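Local atomic coordinates of periplasmic binding protein (Veillonella parvula, PDB entry 4MO9), a protein that probably binds a solute, possibly an iron-siderophore complex, outside the cell membrane and passes it to an ABC transporter. Residues A[195-200]-A[333-338]; A[254-259]-A[300-305]; A[259-264]-A[328-333]. All coordinates share one frame; numbering follows the deposited sequence.

Contact 1 (A[195-200]-A[333-338]); sequences INKPKP and TFYPEE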
loop_
_atom_site.group_PDB
_atom_site.type_symbol
_atom_site.label_atom_id
_atom_site.label_comp_id
_atom_site.label_asym_id
_atom_site.label_seq_id
_atom_site.Cartn_x
_atom_site.Cartn_y
_atom_site.Cartn_z
ATOM N N ILE A 195 17.628 19.081 -0.946
ATOM C CA ILE A 195 17.994 19.095 -2.358
ATOM C C ILE A 195 17.378 20.319 -3.015
ATOM O O ILE A 195 16.153 20.492 -2.978
ATOM C CB ILE A 195 17.518 17.810 -3.070
ATOM C CG1 ILE A 195 18.250 16.603 -2.478
ATOM C CG2 ILE A 195 17.756 17.894 -4.590
ATOM C CD1 ILE A 195 17.765 15.251 -3.006
ATOM N N ASN A 196 18.228 21.162 -3.610
ATOM C CA ASN A 196 17.807 22.410 -4.244
ATOM C C ASN A 196 17.894 22.381 -5.787
ATOM O O ASN A 196 17.556 23.364 -6.451
ATOM C CB ASN A 196 18.617 23.595 -3.678
ATOM C CG ASN A 196 18.423 23.775 -2.177
ATOM O OD1 ASN A 196 19.345 24.170 -1.442
ATOM N ND2 ASN A 196 17.219 23.473 -1.714
ATOM N N LYS A 197 18.330 21.249 -6.344
ATOM C CA LYS A 197 18.367 21.048 -7.804
ATOM C C LYS A 197 16.964 21.109 -8.393
ATOM O O LYS A 197 15.981 20.934 -7.667
ATOM C CB LYS A 197 18.948 19.671 -8.142
ATOM C CG LYS A 197 20.433 19.545 -7.957
ATOM C CD LYS A 197 20.974 18.312 -8.656
ATOM C CE LYS A 197 20.129 17.082 -8.402
ATOM N NZ LYS A 197 20.754 15.854 -8.979
ATOM N N PRO A 198 16.856 21.322 -9.715
ATOM C CA PRO A 198 15.510 21.316 -10.299
ATOM C C PRO A 198 14.820 19.970 -10.068
ATOM O O PRO A 198 15.499 18.928 -10.033
ATOM C CB PRO A 198 15.774 21.516 -11.786
ATOM C CG PRO A 198 17.087 22.242 -11.842
ATOM C CD PRO A 198 17.890 21.664 -10.710
ATOM N N LYS A 199 13.502 19.999 -9.887
ATOM C CA LYS A 199 12.733 18.779 -9.703
ATOM C C LYS A 199 12.502 18.128 -11.059
ATOM O O LYS A 199 12.186 18.812 -12.036
ATOM C CB LYS A 199 11.399 19.088 -9.024
ATOM C CG LYS A 199 11.556 19.799 -7.676
ATOM C CD LYS A 199 10.220 20.013 -6.973
ATOM C CE LYS A 199 10.417 20.645 -5.595
ATOM N NZ LYS A 199 11.376 19.879 -4.744
ATOM N N PRO A 200 12.687 16.803 -11.134
ATOM C CA PRO A 200 12.351 16.140 -12.395
ATOM C C PRO A 200 10.844 16.082 -12.571
ATOM O O PRO A 200 10.120 15.871 -11.586
ATOM C CB PRO A 200 12.932 14.730 -12.230
ATOM C CG PRO A 200 13.082 14.534 -10.785
ATOM C CD PRO A 200 13.348 15.896 -10.181
ATOM N N THR A 333 14.699 7.161 -7.442
ATOM C CA THR A 333 14.434 7.228 -8.890
ATOM C C THR A 333 14.602 8.662 -9.383
ATOM O O THR A 333 15.231 8.915 -10.422
ATOM C CB THR A 333 13.005 6.738 -9.212
ATOM O OG1 THR A 333 12.903 5.339 -8.903
ATOM C CG2 THR A 333 12.648 6.962 -10.688
ATOM N N PHE A 334 14.041 9.601 -8.625
ATOM C CA PHE A 334 14.126 11.015 -8.967
ATOM C C PHE A 334 15.529 11.587 -8.765
ATOM O O PHE A 334 15.955 12.445 -9.530
ATOM C CB PHE A 334 13.107 11.828 -8.163
ATOM C CG PHE A 334 11.689 11.340 -8.315
ATOM C CD1 PHE A 334 11.265 10.782 -9.508
ATOM C CD2 PHE A 334 10.783 11.428 -7.256
ATOM C CE1 PHE A 334 9.966 10.320 -9.656
ATOM C CE2 PHE A 334 9.480 10.966 -7.399
ATOM C CZ PHE A 334 9.074 10.410 -8.612
ATOM N N TYR A 335 16.229 11.130 -7.722
ATOM C CA TYR A 335 17.557 11.669 -7.392
ATOM C C TYR A 335 18.598 10.573 -7.115
ATOM O O TYR A 335 19.024 10.394 -5.965
ATOM C CB TYR A 335 17.442 12.595 -6.168
ATOM C CG TYR A 335 16.486 13.757 -6.358
ATOM C CD1 TYR A 335 15.194 13.703 -5.863
ATOM C CD2 TYR A 335 16.879 14.910 -7.035
ATOM C CE1 TYR A 335 14.309 14.758 -6.031
ATOM C CE2 TYR A 335 16.001 15.980 -7.206
ATOM C CZ TYR A 335 14.716 15.896 -6.702
ATOM O OH TYR A 335 13.829 16.943 -6.852
ATOM N N PRO A 336 19.007 9.841 -8.170
ATOM C CA PRO A 336 19.843 8.635 -8.068
ATOM C C PRO A 336 21.156 8.830 -7.311
ATOM O O PRO A 336 21.509 7.993 -6.472
ATOM C CB PRO A 336 20.136 8.288 -9.537
ATOM C CG PRO A 336 18.966 8.830 -10.282
ATOM C CD PRO A 336 18.567 10.091 -9.554
ATOM N N GLU A 337 21.873 9.910 -7.610
ATOM C CA GLU A 337 23.176 10.155 -7.002
ATOM C C GLU A 337 23.067 10.581 -5.539
ATOM O O GLU A 337 24.016 10.408 -4.768
ATOM C CB GLU A 337 23.955 11.198 -7.807
ATOM C CG GLU A 337 24.207 10.794 -9.255
ATOM C CD GLU A 337 25.250 9.690 -9.393
ATOM O OE1 GLU A 337 25.255 9.008 -10.444
ATOM O OE2 GLU A 337 26.071 9.514 -8.460
ATOM N N GLU A 338 21.917 11.128 -5.153
ATOM C CA GLU A 338 21.721 11.571 -3.772
ATOM C C GLU A 338 21.287 10.424 -2.873
ATOM O O GLU A 338 21.244 10.580 -1.649
ATOM C CB GLU A 338 20.681 12.697 -3.681
ATOM C CG GLU A 338 21.147 14.043 -4.196
ATOM C CD GLU A 338 21.180 14.104 -5.710
ATOM O OE1 GLU A 338 20.646 13.177 -6.367
ATOM O OE2 GLU A 338 21.743 15.079 -6.248
HETATM O O HOH W 1 20.848 12.481 -8.723
HETATM O O HOH W 2 14.544 19.107 -5.988
#
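Lys197 NZ and Glu338 OE2 lie 3.0 Å apart in a salt bridge that ties the loop before strand 201-206 to the turn after helix 324-334, in an alpha/beta lobe of this TroA-like binding protein. The lysine arrives on the syn side of the carboxylate, 24° out of its plane. It is steered there by a bend in its chain at chi3 (-45°), which also lays CE at the edge of the Tyr335 ring. A water takes a 3.0 Å bond from Glu337 N and a weak one from Lys197 NZ, so the lysine has a second, looser link to the same turn.

Tyr335, the first residue past the helical conformation, fills the space between the two charged residues and Pro200. Ile195 CD1 makes a CH-pi contact over one ring face, 4.2 Å from the centroid and 21° off the normal, and its CG2 touches Tyr335 CE2 at 3.7 Å. The hydroxyl is hydrogen-bonded to Gly232 O, while Glu338 O is bonded to Arg191 of helix 171-194. At the other end of the contact, Pro200 CD packs on Tyr335 CZ at 3.7 Å, and Pro200 CG meets Phe334 CB at 3.8 Å.

Contact 2 (A[254-259]-A[300-305]); sequences EKNPDI and SDLKAV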
loop_
_atom_site.group_PDB
_atom_site.type_symbol
_atom_site.label_atom_id
_atom_site.label_comp_id
_atom_site.label_asym_id
_atom_site.label_seq_id
_atom_site.Cartn_x
_atom_site.Cartn_y
_atom_site.Cartn_z
ATOM N N GLU A 254 3.031 16.404 -25.179
ATOM C CA GLU A 254 3.327 17.834 -25.100
ATOM C C GLU A 254 4.234 18.164 -23.915
ATOM O O GLU A 254 5.139 18.993 -24.022
ATOM C CB GLU A 254 2.028 18.634 -25.000
ATOM C CG GLU A 254 1.109 18.483 -26.209
ATOM C CD GLU A 254 -0.260 19.110 -25.991
ATOM O OE1 GLU A 254 -0.771 19.054 -24.846
ATOM O OE2 GLU A 254 -0.822 19.654 -26.966
ATOM N N LYS A 255 3.977 17.521 -22.780
ATOM C CA LYS A 255 4.775 17.762 -21.584
ATOM C C LYS A 255 6.170 17.161 -21.690
ATOM O O LYS A 255 7.123 17.717 -21.144
ATOM C CB LYS A 255 4.069 17.222 -20.336
ATOM C CG LYS A 255 2.892 18.066 -19.876
ATOM C CD LYS A 255 3.311 19.515 -19.667
ATOM C CE LYS A 255 2.221 20.316 -18.971
ATOM N NZ LYS A 255 0.969 20.339 -19.771
ATOM N N ASN A 256 6.283 16.033 -22.395
ATOM C CA ASN A 256 7.560 15.335 -22.560
ATOM C C ASN A 256 8.301 15.194 -21.231
ATOM O O ASN A 256 9.353 15.788 -21.034
ATOM C CB ASN A 256 8.437 16.063 -23.589
ATOM C CG ASN A 256 9.565 15.196 -24.119
ATOM O OD1 ASN A 256 9.514 13.964 -24.049
ATOM N ND2 ASN A 256 10.593 15.839 -24.663
ATOM N N PRO A 257 7.743 14.409 -20.305
ATOM C CA PRO A 257 8.281 14.393 -18.937
ATOM C C PRO A 257 9.684 13.786 -18.838
ATOM O O PRO A 257 10.058 12.948 -19.675
ATOM C CB PRO A 257 7.271 13.525 -18.180
ATOM C CG PRO A 257 6.705 12.605 -19.239
ATOM C CD PRO A 257 6.644 13.443 -20.495
ATOM N N ASP A 258 10.450 14.212 -17.833
ATOM C CA ASP A 258 11.780 13.651 -17.583
ATOM C C ASP A 258 11.705 12.157 -17.263
ATOM O O ASP A 258 12.581 11.383 -17.653
ATOM C CB ASP A 258 12.458 14.369 -16.411
ATOM C CG ASP A 258 12.817 15.820 -16.727
ATOM O OD1 ASP A 258 13.273 16.103 -17.857
ATOM O OD2 ASP A 258 12.647 16.674 -15.829
ATOM N N ILE A 259 10.652 11.766 -16.546
ATOM C CA ILE A 259 10.524 10.412 -16.016
ATOM C C ILE A 259 9.087 9.911 -16.226
ATOM O O ILE A 259 8.136 10.691 -16.152
ATOM C CB ILE A 259 10.908 10.397 -14.503
ATOM C CG1 ILE A 259 12.395 10.742 -14.332
ATOM C CG2 ILE A 259 10.577 9.057 -13.832
ATOM C CD1 ILE A 259 12.804 11.030 -12.890
ATOM N N SER A 300 7.858 6.393 -28.477
ATOM C CA SER A 300 9.206 6.035 -28.905
ATOM C C SER A 300 10.108 7.257 -28.924
ATOM O O SER A 300 11.323 7.148 -28.742
ATOM C CB SER A 300 9.172 5.431 -30.321
ATOM O OG SER A 300 9.382 4.031 -30.289
ATOM N N ASP A 301 9.497 8.414 -29.168
ATOM C CA ASP A 301 10.215 9.675 -29.331
ATOM C C ASP A 301 10.209 10.489 -28.044
ATOM O O ASP A 301 10.724 11.607 -28.011
ATOM C CB ASP A 301 9.572 10.505 -30.440
ATOM C CG ASP A 301 9.647 9.831 -31.795
ATOM O OD1 ASP A 301 10.698 9.234 -32.111
ATOM O OD2 ASP A 301 8.651 9.905 -32.548
ATOM N N LEU A 302 9.608 9.942 -26.993
ATOM C CA LEU A 302 9.565 10.637 -25.705
ATOM C C LEU A 302 10.942 10.697 -25.054
ATOM O O LEU A 302 11.680 9.703 -25.034
ATOM C CB LEU A 302 8.572 9.970 -24.740
ATOM C CG LEU A 302 7.088 10.264 -24.977
ATOM C CD1 LEU A 302 6.201 9.530 -23.976
ATOM C CD2 LEU A 302 6.827 11.757 -24.921
ATOM N N LYS A 303 11.279 11.870 -24.525
ATOM C CA LYS A 303 12.508 12.067 -23.774
ATOM C C LYS A 303 12.688 10.975 -22.704
ATOM O O LYS A 303 13.783 10.435 -22.543
ATOM C CB LYS A 303 12.485 13.460 -23.137
ATOM C CG LYS A 303 13.680 13.796 -22.267
ATOM C CD LYS A 303 13.666 15.265 -21.846
ATOM C CE LYS A 303 12.551 15.558 -20.860
ATOM N NZ LYS A 303 12.622 16.952 -20.336
ATOM N N ALA A 304 11.614 10.631 -21.996
ATOM C CA ALA A 304 11.705 9.611 -20.953
ATOM C C ALA A 304 12.073 8.229 -21.506
ATOM O O ALA A 304 12.796 7.465 -20.854
ATOM C CB ALA A 304 10.414 9.544 -20.140
ATOM N N VAL A 305 11.576 7.905 -22.696
ATOM C CA VAL A 305 11.849 6.604 -23.294
ATOM C C VAL A 305 13.269 6.563 -23.856
ATOM O O VAL A 305 14.030 5.628 -23.578
ATOM C CB VAL A 305 10.800 6.241 -24.370
ATOM C CG1 VAL A 305 11.205 4.982 -25.116
ATOM C CG2 VAL A 305 9.429 6.052 -23.720
HETATM O O HOH W 3 9.230 12.074 -22.213
#
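Asn256 and Lys303 join the exit of helix 249-255 to the first turn of helix 303-306. Lys303 N donates to Asn256 OD1 over 2.8 Å with an N-H...O angle of 154°, and the donor lies in the carbonyl plane on a lone pair. The asparagine is the first residue after its helix and has positive phi; with CG trans to the backbone N (chi1 -163°), its amide reaches across to the start of the other helix. A water completes the junction: it donates to Asn256 OD1 (2.7 Å) and to Pro257 O (2.8 Å), and accepts from Ala304 N (2.8 Å). Thus OD1 receives two donors, and two successive amides at the beginning of the helix, those of Lys303 and Ala304, find partners.

The packing is close on the buried side. Ala304 CB sits 3.5 Å from Pro257 O, and the Leu302 methyl CD2 lies 3.6 Å from Asn256 OD1.

The more exposed side is held differently, by a single charged pair between partly exposed residues. Lys303 bends at chi3 (70°) so that its end runs beside the Asp258 side chain, and NZ meets Asp258 OD1 at 2.7 Å from above the carboxylate plane.

Beyond the two segments, Asp258 N bonds to Thr201 OG1 and Pro257 rests on Tyr203, both of strand 201-206. Leu302 and Ala304 lean on Ile260 of strand 259-263, and Val305 touches Val310, which places this junction at the N-terminal ends of these parallel strands.

Contact 3 (A[259-264]-A[328-333]); sequences IIMIMG and EYLAKT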
loop_
_atom_site.group_PDB
_atom_site.type_symbol
_atom_site.label_atom_id
_atom_site.label_comp_id
_atom_site.label_asym_id
_atom_site.label_seq_id
_atom_site.Cartn_x
_atom_site.Cartn_y
_atom_site.Cartn_z
ATOM N N ILE A 259 10.652 11.766 -16.546
ATOM C CA ILE A 259 10.524 10.412 -16.016
ATOM C C ILE A 259 9.087 9.911 -16.226
ATOM O O ILE A 259 8.136 10.691 -16.152
ATOM C CB ILE A 259 10.908 10.397 -14.503
ATOM C CG1 ILE A 259 12.395 10.742 -14.332
ATOM C CG2 ILE A 259 10.577 9.057 -13.832
ATOM C CD1 ILE A 259 12.804 11.030 -12.890
ATOM N N ILE A 260 8.939 8.623 -16.537
ATOM C CA ILE A 260 7.626 7.978 -16.625
ATOM C C ILE A 260 7.656 6.805 -15.651
ATOM O O ILE A 260 8.645 6.062 -15.602
ATOM C CB ILE A 260 7.345 7.440 -18.056
ATOM C CG1 ILE A 260 7.080 8.583 -19.044
ATOM C CG2 ILE A 260 6.147 6.483 -18.054
ATOM C CD1 ILE A 260 6.996 8.121 -20.534
HETATM N N MSE A 261 6.600 6.639 -14.861
HETATM C CA MSE A 261 6.500 5.466 -14.003
HETATM C C MSE A 261 5.126 4.836 -14.180
HETATM O O MSE A 261 4.102 5.508 -13.976
HETATM C CB MSE A 261 6.748 5.838 -12.538
HETATM C CG MSE A 261 7.006 4.625 -11.654
HETATM SE SE MSE A 261 7.299 5.100 -9.781
HETATM C CE MSE A 261 8.695 6.435 -10.115
ATOM N N ILE A 262 5.110 3.568 -14.598
ATOM C CA ILE A 262 3.867 2.825 -14.814
ATOM C C ILE A 262 3.666 1.822 -13.681
ATOM O O ILE A 262 4.495 0.929 -13.505
ATOM C CB ILE A 262 3.906 2.028 -16.138
ATOM C CG1 ILE A 262 4.303 2.928 -17.315
ATOM C CG2 ILE A 262 2.561 1.339 -16.386
ATOM C CD1 ILE A 262 3.288 4.012 -17.638
HETATM N N MSE A 263 2.576 1.940 -12.925
HETATM C CA MSE A 263 2.392 1.063 -11.763
HETATM C C MSE A 263 1.929 -0.344 -12.180
HETATM O O MSE A 263 1.065 -0.498 -13.057
HETATM C CB MSE A 263 1.435 1.693 -10.742
HETATM C CG MSE A 263 1.783 3.148 -10.389
HETATM SE SE MSE A 263 3.653 3.443 -9.892
HETATM C CE MSE A 263 3.611 5.379 -10.096
ATOM N N GLY A 264 2.535 -1.366 -11.577
ATOM C CA GLY A 264 2.180 -2.741 -11.875
ATOM C C GLY A 264 1.541 -3.451 -10.695
ATOM O O GLY A 264 1.658 -3.008 -9.546
ATOM N N GLU A 328 11.448 5.392 -0.508
ATOM C CA GLU A 328 12.829 5.225 -0.961
ATOM C C GLU A 328 12.934 5.067 -2.477
ATOM O O GLU A 328 13.800 5.670 -3.119
ATOM C CB GLU A 328 13.464 4.019 -0.272
ATOM C CG GLU A 328 13.701 4.198 1.232
ATOM C CD GLU A 328 14.458 3.027 1.821
ATOM O OE1 GLU A 328 14.288 1.892 1.309
ATOM O OE2 GLU A 328 15.241 3.231 2.777
ATOM N N TYR A 329 12.046 4.263 -3.054
ATOM C CA TYR A 329 12.077 4.031 -4.508
ATOM C C TYR A 329 11.832 5.308 -5.294
ATOM O O TYR A 329 12.494 5.566 -6.300
ATOM C CB TYR A 329 11.034 2.987 -4.910
ATOM C CG TYR A 329 11.125 2.602 -6.369
ATOM C CD1 TYR A 329 10.146 2.978 -7.282
ATOM C CD2 TYR A 329 12.206 1.864 -6.836
ATOM C CE1 TYR A 329 10.238 2.616 -8.625
ATOM C CE2 TYR A 329 12.309 1.498 -8.177
ATOM C CZ TYR A 329 11.325 1.878 -9.064
ATOM O OH TYR A 329 11.438 1.509 -10.394
ATOM N N LEU A 330 10.875 6.115 -4.845
ATOM C CA LEU A 330 10.561 7.344 -5.569
ATOM C C LEU A 330 11.723 8.331 -5.472
ATOM O O LEU A 330 12.137 8.899 -6.476
ATOM C CB LEU A 330 9.275 7.978 -5.041
ATOM C CG LEU A 330 7.974 7.243 -5.356
ATOM C CD1 LEU A 330 6.841 7.830 -4.522
ATOM C CD2 LEU A 330 7.654 7.335 -6.848
ATOM N N ALA A 331 12.261 8.518 -4.271
ATOM C CA ALA A 331 13.356 9.478 -4.071
ATOM C C ALA A 331 14.630 9.064 -4.796
ATOM O O ALA A 331 15.327 9.899 -5.406
ATOM C CB ALA A 331 13.626 9.663 -2.586
ATOM N N LYS A 332 14.941 7.774 -4.736
ATOM C CA LYS A 332 16.108 7.231 -5.438
ATOM C C LYS A 332 15.937 7.294 -6.962
ATOM O O LYS A 332 16.918 7.479 -7.698
ATOM C CB LYS A 332 16.386 5.794 -4.972
ATOM C CG LYS A 332 17.589 5.103 -5.611
ATOM C CD LYS A 332 17.747 3.695 -5.015
ATOM C CE LYS A 332 19.021 2.995 -5.466
ATOM N NZ LYS A 332 20.247 3.487 -4.773
ATOM N N THR A 333 14.699 7.161 -7.442
ATOM C CA THR A 333 14.434 7.228 -8.890
ATOM C C THR A 333 14.602 8.662 -9.383
ATOM O O THR A 333 15.231 8.915 -10.422
ATOM C CB THR A 333 13.005 6.738 -9.212
ATOM O OG1 THR A 333 12.903 5.339 -8.903
ATOM C CG2 THR A 333 12.648 6.962 -10.688
#
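Strand 259-263 and the helical segment 328-333 run nearly antiparallel, at 156° between their directions, with their axes approaching to 11.5 Å. That spacing is filled by side chains, chiefly Met261, built as selenomethionine. Its CB points at the helix, and the chain extends through chi1 and chi2 before turning at chi3 (-52°), which swings the terminal methyl in among the helix side chains. Met261 CE packs on Leu330 CD2 at 3.5 Å and reaches Thr333 CG2 at 4.0 Å, so one methyl touches two residues almost a full turn apart.

The selenium also touches Leu330 CD2 (3.7 Å) and adds a contact at the edge of the Tyr329 ring, 4.0 Å from CE1. The line to the ring centroid makes 81° with the normal: a Met-aromatic contact near the ring plane rather than over a face. One face of that ring has Thr333 OG1 3.7 Å above it, over its centre. The hydroxyl donates to Tyr329 O at 2.6 Å, while Thr333 N bonds to the same carbonyl oxygen from the opposite face of its plane. This helix-internal bond gives the buried hydroxyl a partner and leaves CG2 to meet the strand. Ile259 adds a looser touch, its CD1 4.1 Å from Thr333 O.

Tyr329 also stacks with Phe365 and touches Tyr311 and Ala313 of the adjacent strand 310-313. Ile259 and Met261, two residues apart, face the helix, as every second residue of a strand does. Strand 259-263 is the middle one of a five-stranded mixed sheet, and a helix laid almost antiparallel over such a strand, with mainly apolar side-chain packing between them, is characteristic of the layered alpha/beta lobes of solute-binding proteins.

In the fold
Contact 3 is the buried one: all its touching residues are enclosed, its centre lies about 14 Å from that of the chain, and apolar packing does the work. Contacts 1 and 2, centred about 24 and 27 Å out, are only partly buried, and each adds a lysine-carboxylate salt bridge and ordered water to its packing. Contacts 1 and 3 use the same helix, 324-334, and share Thr333; contacts 2 and 3 share Ile259, where the loop after helix 249-255 becomes the strand. The apolar continuity is direct: Phe334 CD1 of contact 1 lies 3.7 Å from Ile259 CD1, and Ala304 CB of contact 2 lies 3.6 Å from Ile260 CG1.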